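Local coordinates for putative sarcosine dimethylglycine methyltransferase (Galdieria sulphuraria, PDB 2O57), which is of unproven function but probably transfers methyl groups from S-adenosylmethionine to sarcosine or dimethylglycine, at residues W69-L74 against V182-T186; N118-E122 against T135-G139; F232-L238 against L284-G288. One frame throughout, in Å; residues are numbered along the deposited sequence.

All three contacts are built on one mixed seven-stranded sheet. Contact 2 lies at one end of it, on the outermost strand 134-138. Contact 3 lies at the other, where strand 284-293 pairs with 226-233, outermost within this chain, and contact 1 packs helix 59-76 on strand 181-190, next to 284-293. Contacts 1 and 3 touch, their centres 15 Å apart, whereas the centres of contacts 2 and 3 are 29 Å apart. Along the chain both segments of contact 2 fall between those of contact 1, and contact 3 follows. Contact 2 thus belongs to the Rossmann-like methyltransferase core, and contact 3 to the later strands, of which 226-233 carries the sheet into the second subunit.

Contact 1. Residues W69-L74 against V182-T186; sequences WLASEL and VMAIT
The helical segment that brings Leu70 and Leu74 against Val182, Ala184 and Thr186 runs nearly antiparallel to their strand, the two axes making an angle of 158° and approaching to 9.2 Å. Leu74 lies nearest Ala184 in the backbone. The two leucines, one helical turn apart, face alternate strand residues. Both have CG anti to the backbone N, which sends their methyl groups down onto the sheet. Leu74 CD1 comes tightly against Val182 CG1, at 3.5 Å, and also lies 3.9 Å from Ala184 CB. Alanine suits the middle of the strand because its single methyl is shared: Leu70 CG rests on the same CB at 4.1 Å. Farther along, Thr186 turns CG2 to the helix, where it meets Leu70 CD1 at 3.9 Å and lies obliquely by the Trp69 ring, while its OG1 hydrogen-bonds to Asp158. Trp69 NE1 bonds within its own segment, donating to Glu73 OE2 one turn on (2.9 Å, 131° at the hydrogen) and reaching the anti side of the carboxylate. Glu73 OE1 forms salt bridges with Arg230 of its own chain and with Arg234 of the second subunit. Across the segments themselves no hydrogen bond forms: methyl groups and the tryptophan ring make a buried, essentially apolar seam, and the polar ends find their partners beside it.

Contact 2. Residues N118-E122 against T135-G139; sequences NKRNE and TVKYG
The amide of Asn118 comes to the edge of the Tyr138 ring, ND2 lying near the ring plane and 4.1 Å from Tyr138 CD1, with the two planes 79° apart; the same ND2 is closer still to Tyr138 CA, at 3.7 Å. One face of this amide is covered by Val136, whose CG1 stands 3.6 Å from both CB and OD1 of Asn118. A second amide, that of Asn121, offers its face to the other methyl: Val136 CG2 sits almost squarely over it, 3.5 Å from Asn121 ND2. Valine fits this place because its beta branch splits into two methyls, one for each asparagine. With CG1 anti to the backbone N (chi1 -178°), CG1 is turned to Asn118 and CG2 to Asn121 and Glu122, whose aliphatic CG it meets at 3.6 Å. The carboxylate of Glu122 then reaches the strand through water: the water donates to OE2 and accepts from Val136 N at 2.8 Å, a bridge that serves a backbone N-H at the sheet's edge. Asn118 ND2 instead donates to Asn112 O, which helps to fix the amide's rotation. With an alanine in place of Asn118, Asn112 O would probably lose this donor, and Val136 CG1 and the Tyr138 edge the amide beside them, CB alone still touching the valine. Asn121 OD1 has weak hydrogen bonds with Arg98 and Asn125. Segments 118-122 and 135-138 run nearly antiparallel, at 171°. The contact closes a beta-alpha-beta unit: helix 115-128 follows strand 107-112 and packs back on strand 134-138, outermost within this chain, which hydrogen-bonds along 107-112.

Contact 3. Residues F232-L238 against L284-G288; sequences FSRPDSL and LTWGG
Ser233 OG and Thr285 OG1 share a hydrogen bond of 2.8 Å, with either able to donate. Both hydroxyls lie anti to their own backbone N (chi1 170° and -171°), which turns the two small side chains to each other where the strands part. Before that point the pairing is antiparallel: Phe232 and Gly288 exchange N-H...O bonds, and the edge of the Phe232 ring, at CD2, comes 3.6 Å from Gly288 O. Glycine suits this position, since a CB here would press against Phe232 CB. Arg234 N donates to Trp286 O at 2.9 Å, nearly straight at 163°, just before Pro235 starts the helix; proline, with no N-H to give, fits a first turn, and its CD packs on Thr285 OG1. Trp286 lies obliquely to Ser237 CB and to Arg234 CD, which is 3.7 Å from CZ3, while its NE1 bonds to Asp158. Its backbone N is buried without a partner. Leu238 packs on the strand's start, CD2 meeting Leu284 CB at 3.7 Å. Strand 284-293 lies between 181-190 and 226-233, with helix 262-280 against Leu238 and Leu284. Phe232 and Ser233 also pair antiparallel with a strand of the second subunit, continuing the sheet across the dimer.

Contact 1. Residues W69-L74 against V182-T186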
loop_
_atom_site.group_PDB
_atom_site.type_symbol
_atom_site.label_atom_id
_atom_site.label_comp_id
_atom_site.label_asym_id
_atom_site.label_seq_id
_atom_site.Cartn_x
_atom_site.Cartn_y
_atom_site.Cartn_z
ATOM N N TRP A 69 -1.682 2.032 -10.392
ATOM C CA TRP A 69 -1.866 1.420 -9.051
ATOM C C TRP A 69 -3.044 2.084 -8.323
ATOM O O TRP A 69 -3.942 1.400 -7.831
ATOM C CB TRP A 69 -0.578 1.516 -8.178
ATOM C CG TRP A 69 -0.856 1.317 -6.696
ATOM C CD1 TRP A 69 -1.297 0.162 -6.085
ATOM C CD2 TRP A 69 -0.748 2.308 -5.651
ATOM N NE1 TRP A 69 -1.471 0.385 -4.733
ATOM C CE2 TRP A 69 -1.129 1.680 -4.440
ATOM C CE3 TRP A 69 -0.355 3.658 -5.626
ATOM C CZ2 TRP A 69 -1.139 2.355 -3.223
ATOM C CZ3 TRP A 69 -0.369 4.344 -4.409
ATOM C CH2 TRP A 69 -0.757 3.682 -3.213
ATOM N N LEU A 70 -3.042 3.412 -8.240
ATOM C CA LEU A 70 -4.085 4.109 -7.480
ATOM C C LEU A 70 -5.461 3.869 -8.101
ATOM O O LEU A 70 -6.416 3.626 -7.383
ATOM C CB LEU A 70 -3.836 5.620 -7.344
ATOM C CG LEU A 70 -4.692 6.342 -6.265
ATOM C CD1 LEU A 70 -4.271 5.908 -4.805
ATOM C CD2 LEU A 70 -4.460 7.870 -6.404
ATOM N N ALA A 71 -5.527 3.901 -9.429
ATOM C CA ALA A 71 -6.763 3.665 -10.155
ATOM C C ALA A 71 -7.234 2.216 -9.924
ATOM O O ALA A 71 -8.408 1.968 -9.748
ATOM C CB ALA A 71 -6.580 3.954 -11.617
ATOM N N SER A 72 -6.291 1.275 -9.873
ATOM C CA SER A 72 -6.642 -0.115 -9.601
ATOM C C SER A 72 -7.232 -0.291 -8.200
ATOM O O SER A 72 -8.203 -1.020 -8.033
ATOM C CB SER A 72 -5.424 -1.027 -9.834
ATOM O OG SER A 72 -5.752 -2.383 -9.570
ATOM N N GLU A 73 -6.673 0.405 -7.205
ATOM C CA GLU A 73 -7.153 0.328 -5.825
ATOM C C GLU A 73 -8.587 0.884 -5.808
ATOM O O GLU A 73 -9.492 0.244 -5.299
ATOM C CB GLU A 73 -6.228 1.102 -4.856
ATOM C CG GLU A 73 -4.775 0.513 -4.751
ATOM C CD GLU A 73 -4.694 -0.760 -3.950
ATOM O OE1 GLU A 73 -5.686 -1.115 -3.260
ATOM O OE2 GLU A 73 -3.645 -1.418 -3.989
ATOM N N LEU A 74 -8.783 2.045 -6.423
ATOM C CA LEU A 74 -10.091 2.665 -6.513
ATOM C C LEU A 74 -11.107 1.770 -7.249
ATOM O O LEU A 74 -12.254 1.660 -6.828
ATOM C CB LEU A 74 -9.969 4.011 -7.223
ATOM C CG LEU A 74 -11.053 5.063 -7.012
ATOM C CD1 LEU A 74 -11.404 5.246 -5.529
ATOM C CD2 LEU A 74 -10.545 6.406 -7.604
ATOM N N VAL A 182 -16.181 7.063 -2.447
ATOM C CA VAL A 182 -14.863 6.600 -2.044
ATOM C C VAL A 182 -13.834 7.682 -2.391
ATOM O O VAL A 182 -13.907 8.285 -3.470
ATOM C CB VAL A 182 -14.506 5.220 -2.704
ATOM C CG1 VAL A 182 -13.037 4.800 -2.419
ATOM C CG2 VAL A 182 -15.420 4.114 -2.149
HETATM N N MSE A 183 -12.890 7.931 -1.486
HETATM C CA MSE A 183 -11.824 8.871 -1.804
HETATM C C MSE A 183 -10.480 8.174 -1.825
HETATM O O MSE A 183 -10.120 7.488 -0.855
HETATM C CB MSE A 183 -11.778 10.003 -0.782
HETATM C CG MSE A 183 -10.549 10.905 -0.984
HETATM SE SE MSE A 183 -10.679 12.687 -0.211
HETATM C CE MSE A 183 -10.503 12.259 1.602
ATOM N N ALA A 184 -9.710 8.401 -2.883
ATOM C CA ALA A 184 -8.342 7.883 -2.964
ATOM C C ALA A 184 -7.363 9.061 -2.970
ATOM O O ALA A 184 -7.459 9.955 -3.823
ATOM C CB ALA A 184 -8.151 6.998 -4.218
ATOM N N ILE A 185 -6.426 9.069 -2.017
ATOM C CA ILE A 185 -5.430 10.152 -1.929
ATOM C C ILE A 185 -4.031 9.608 -1.832
ATOM O O ILE A 185 -3.817 8.446 -1.394
ATOM C CB ILE A 185 -5.657 11.130 -0.738
ATOM C CG1 ILE A 185 -5.406 10.445 0.634
ATOM C CG2 ILE A 185 -7.047 11.726 -0.814
ATOM C CD1 ILE A 185 -5.342 11.457 1.799
ATOM N N THR A 186 -3.077 10.426 -2.274
ATOM C CA THR A 186 -1.655 10.189 -2.029
ATOM C C THR A 186 -1.073 11.520 -1.517
ATOM O O THR A 186 -1.603 12.585 -1.841
ATOM C CB THR A 186 -0.832 9.679 -3.293
ATOM O OG1 THR A 186 -0.677 10.709 -4.309
ATOM C CG2 THR A 186 -1.353 8.369 -3.865
#

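Contact 2. Residues N118-E122 against T135-G139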
loop_
_atom_site.group_PDB
_atom_site.type_symbol
_atom_site.label_atom_id
_atom_site.label_comp_id
_atom_site.label_asym_id
_atom_site.label_seq_id
_atom_site.Cartn_x
_atom_site.Cartn_y
_atom_site.Cartn_z
ATOM N N ASN A 118 -5.264 25.649 -14.990
ATOM C CA ASN A 118 -6.655 25.406 -15.373
ATOM C C ASN A 118 -6.928 25.733 -16.824
ATOM O O ASN A 118 -7.638 24.993 -17.520
ATOM C CB ASN A 118 -7.594 26.230 -14.502
ATOM C CG ASN A 118 -7.580 25.777 -13.061
ATOM O OD1 ASN A 118 -7.119 24.660 -12.756
ATOM N ND2 ASN A 118 -8.054 26.646 -12.150
ATOM N N LYS A 119 -6.381 26.848 -17.289
ATOM C CA LYS A 119 -6.591 27.203 -18.689
ATOM C C LYS A 119 -5.949 26.174 -19.631
ATOM O O LYS A 119 -6.579 25.755 -20.626
ATOM C CB LYS A 119 -6.112 28.621 -18.979
ATOM C CG LYS A 119 -6.921 29.703 -18.245
ATOM C CD LYS A 119 -8.424 29.728 -18.672
ATOM C CE LYS A 119 -9.051 31.120 -18.537
ATOM N NZ LYS A 119 -9.338 31.616 -17.132
ATOM N N ARG A 120 -4.722 25.740 -19.317
ATOM C CA ARG A 120 -4.053 24.701 -20.139
ATOM C C ARG A 120 -4.787 23.392 -20.116
ATOM O O ARG A 120 -4.878 22.736 -21.143
ATOM C CB ARG A 120 -2.592 24.461 -19.720
ATOM C CG ARG A 120 -1.724 25.560 -20.109
ATOM C CD ARG A 120 -0.277 25.220 -20.026
ATOM N NE ARG A 120 0.425 26.480 -19.958
ATOM C CZ ARG A 120 1.544 26.699 -19.283
ATOM N NH1 ARG A 120 2.122 25.726 -18.592
ATOM N NH2 ARG A 120 2.068 27.920 -19.288
ATOM N N ASN A 121 -5.232 22.976 -18.915
ATOM C CA ASN A 121 -6.099 21.811 -18.712
ATOM C C ASN A 121 -7.313 21.817 -19.689
ATOM O O ASN A 121 -7.506 20.869 -20.458
ATOM C CB ASN A 121 -6.551 21.763 -17.234
ATOM C CG ASN A 121 -7.193 20.430 -16.853
ATOM O OD1 ASN A 121 -7.439 19.575 -17.727
ATOM N ND2 ASN A 121 -7.521 20.261 -15.549
ATOM N N GLU A 122 -8.096 22.894 -19.679
ATOM C CA GLU A 122 -9.241 23.024 -20.603
ATOM C C GLU A 122 -8.777 22.874 -22.069
ATOM O O GLU A 122 -9.442 22.219 -22.849
ATOM C CB GLU A 122 -9.974 24.365 -20.417
ATOM C CG GLU A 122 -10.647 24.531 -19.060
ATOM C CD GLU A 122 -11.340 25.888 -18.885
ATOM O OE1 GLU A 122 -10.706 26.946 -19.088
ATOM O OE2 GLU A 122 -12.523 25.882 -18.528
ATOM N N THR A 135 -14.581 18.841 -16.584
ATOM C CA THR A 135 -14.763 20.260 -16.347
ATOM C C THR A 135 -13.646 20.762 -15.468
ATOM O O THR A 135 -13.117 20.026 -14.648
ATOM C CB THR A 135 -16.125 20.601 -15.713
ATOM O OG1 THR A 135 -16.122 20.140 -14.360
ATOM C CG2 THR A 135 -17.236 19.940 -16.447
ATOM N N VAL A 136 -13.267 22.015 -15.628
ATOM C CA VAL A 136 -12.170 22.528 -14.845
ATOM C C VAL A 136 -12.714 23.733 -14.088
ATOM O O VAL A 136 -13.207 24.690 -14.706
ATOM C CB VAL A 136 -10.957 22.985 -15.746
ATOM C CG1 VAL A 136 -9.804 23.471 -14.876
ATOM C CG2 VAL A 136 -10.462 21.855 -16.657
ATOM N N LYS A 137 -12.594 23.689 -12.759
ATOM C CA LYS A 137 -13.085 24.767 -11.885
ATOM C C LYS A 137 -11.924 25.309 -11.054
ATOM O O LYS A 137 -11.035 24.561 -10.671
ATOM C CB LYS A 137 -14.175 24.223 -10.945
ATOM C CG LYS A 137 -15.266 23.315 -11.611
ATOM C CD LYS A 137 -15.983 22.464 -10.523
ATOM C CE LYS A 137 -17.125 21.584 -11.105
ATOM N NZ LYS A 137 -18.373 22.339 -11.497
ATOM N N TYR A 138 -11.902 26.620 -10.852
ATOM C CA TYR A 138 -10.953 27.274 -9.984
ATOM C C TYR A 138 -11.510 27.231 -8.571
ATOM O O TYR A 138 -12.711 27.424 -8.363
ATOM C CB TYR A 138 -10.756 28.732 -10.404
ATOM C CG TYR A 138 -9.992 29.581 -9.406
ATOM C CD1 TYR A 138 -8.602 29.643 -9.441
ATOM C CD2 TYR A 138 -10.660 30.334 -8.429
ATOM C CE1 TYR A 138 -7.888 30.417 -8.539
ATOM C CE2 TYR A 138 -9.948 31.120 -7.523
ATOM C CZ TYR A 138 -8.557 31.158 -7.592
ATOM O OH TYR A 138 -7.821 31.930 -6.708
ATOM N N GLY A 139 -10.642 26.941 -7.607
ATOM C CA GLY A 139 -11.018 27.113 -6.224
ATOM C C GLY A 139 -10.147 26.381 -5.226
ATOM O O GLY A 139 -9.074 25.837 -5.568
HETATM O O HOH W 1 -14.034 23.279 -18.010
#

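Contact 3. Residues F232-L238 against L284-G288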
loop_
_atom_site.group_PDB
_atom_site.type_symbol
_atom_site.label_atom_id
_atom_site.label_comp_id
_atom_site.label_asym_id
_atom_site.label_seq_id
_atom_site.Cartn_x
_atom_site.Cartn_y
_atom_site.Cartn_z
ATOM N N PHE A 232 -1.097 2.889 2.847
ATOM C CA PHE A 232 0.131 2.507 2.196
ATOM C C PHE A 232 1.172 3.530 2.622
ATOM O O PHE A 232 0.883 4.733 2.702
ATOM C CB PHE A 232 -0.029 2.554 0.649
ATOM C CG PHE A 232 -1.175 1.716 0.109
ATOM C CD1 PHE A 232 -0.956 0.417 -0.357
ATOM C CD2 PHE A 232 -2.471 2.227 0.050
ATOM C CE1 PHE A 232 -2.032 -0.368 -0.848
ATOM C CE2 PHE A 232 -3.539 1.446 -0.415
ATOM C CZ PHE A 232 -3.324 0.160 -0.872
ATOM N N SER A 233 2.370 3.057 2.940
ATOM C CA SER A 233 3.486 3.960 3.255
ATOM C C SER A 233 4.640 3.452 2.414
ATOM O O SER A 233 5.015 2.267 2.514
ATOM C CB SER A 233 3.804 3.929 4.759
ATOM O OG SER A 233 5.025 4.617 5.043
ATOM N N ARG A 234 5.150 4.315 1.537
ATOM C CA ARG A 234 6.221 3.921 0.639
ATOM C C ARG A 234 7.373 4.901 0.781
ATOM O O ARG A 234 7.537 5.763 -0.101
ATOM C CB ARG A 234 5.713 3.916 -0.797
ATOM C CG ARG A 234 4.579 2.885 -1.039
ATOM C CD ARG A 234 4.067 3.007 -2.466
ATOM N NE ARG A 234 2.868 2.206 -2.734
ATOM C CZ ARG A 234 2.908 0.985 -3.251
ATOM N NH1 ARG A 234 4.088 0.398 -3.559
ATOM N NH2 ARG A 234 1.758 0.359 -3.495
ATOM N N PRO A 235 8.179 4.780 1.869
ATOM C CA PRO A 235 9.348 5.686 1.956
ATOM C C PRO A 235 10.386 5.389 0.860
ATOM O O PRO A 235 11.124 6.295 0.453
ATOM C CB PRO A 235 9.902 5.433 3.364
ATOM C CG PRO A 235 9.424 4.027 3.715
ATOM C CD PRO A 235 8.077 3.879 3.049
ATOM N N ASP A 236 10.402 4.160 0.329
ATOM C CA ASP A 236 11.228 3.873 -0.839
ATOM C C ASP A 236 10.897 4.728 -2.062
ATOM O O ASP A 236 11.802 5.260 -2.682
ATOM C CB ASP A 236 11.334 2.357 -1.173
ATOM C CG ASP A 236 9.988 1.695 -1.533
ATOM O OD1 ASP A 236 8.872 2.302 -1.437
ATOM O OD2 ASP A 236 10.078 0.498 -1.903
ATOM N N SER A 237 9.618 4.849 -2.405
ATOM C CA SER A 237 9.167 5.709 -3.487
ATOM C C SER A 237 9.564 7.173 -3.256
ATOM O O SER A 237 10.004 7.846 -4.195
ATOM C CB SER A 237 7.646 5.585 -3.713
ATOM O OG SER A 237 7.357 4.418 -4.501
ATOM N N LEU A 238 9.375 7.665 -2.031
ATOM C CA LEU A 238 9.736 9.034 -1.685
ATOM C C LEU A 238 11.219 9.298 -2.001
ATOM O O LEU A 238 11.545 10.275 -2.723
ATOM C CB LEU A 238 9.464 9.299 -0.213
ATOM C CG LEU A 238 9.640 10.775 0.191
ATOM C CD1 LEU A 238 8.345 11.477 0.038
ATOM C CD2 LEU A 238 10.111 10.848 1.643
ATOM N N LEU A 284 10.247 10.710 7.030
ATOM C CA LEU A 284 9.292 11.115 5.996
ATOM C C LEU A 284 8.897 9.925 5.152
ATOM O O LEU A 284 9.677 8.980 4.981
ATOM C CB LEU A 284 9.890 12.194 5.099
ATOM C CG LEU A 284 10.423 13.450 5.805
ATOM C CD1 LEU A 284 11.026 14.408 4.740
ATOM C CD2 LEU A 284 9.320 14.165 6.547
ATOM N N THR A 285 7.700 9.980 4.607
ATOM C CA THR A 285 7.242 8.904 3.714
ATOM C C THR A 285 6.308 9.419 2.623
ATOM O O THR A 285 5.960 10.582 2.608
ATOM C CB THR A 285 6.568 7.727 4.521
ATOM O OG1 THR A 285 6.336 6.630 3.654
ATOM C CG2 THR A 285 5.238 8.138 5.191
ATOM N N TRP A 286 5.942 8.552 1.693
ATOM C CA TRP A 286 4.914 8.898 0.722
ATOM C C TRP A 286 3.737 8.013 1.061
ATOM O O TRP A 286 3.843 6.800 0.969
ATOM C CB TRP A 286 5.395 8.671 -0.720
ATOM C CG TRP A 286 4.331 8.990 -1.775
ATOM C CD1 TRP A 286 3.647 10.182 -1.928
ATOM C CD2 TRP A 286 3.854 8.121 -2.783
ATOM N NE1 TRP A 286 2.751 10.075 -2.951
ATOM C CE2 TRP A 286 2.877 8.832 -3.524
ATOM C CE3 TRP A 286 4.169 6.803 -3.157
ATOM C CZ2 TRP A 286 2.197 8.270 -4.615
ATOM C CZ3 TRP A 286 3.498 6.244 -4.259
ATOM C CH2 TRP A 286 2.514 6.983 -4.966
ATOM N N GLY A 287 2.636 8.634 1.470
ATOM C CA GLY A 287 1.465 7.932 1.989
ATOM C C GLY A 287 0.393 7.785 0.943
ATOM O O GLY A 287 0.291 8.601 0.038
ATOM N N GLY A 288 -0.408 6.731 1.054
ATOM C CA GLY A 288 -1.554 6.544 0.159
ATOM C C GLY A 288 -2.700 6.045 1.029
ATOM O O GLY A 288 -2.459 5.268 1.967
#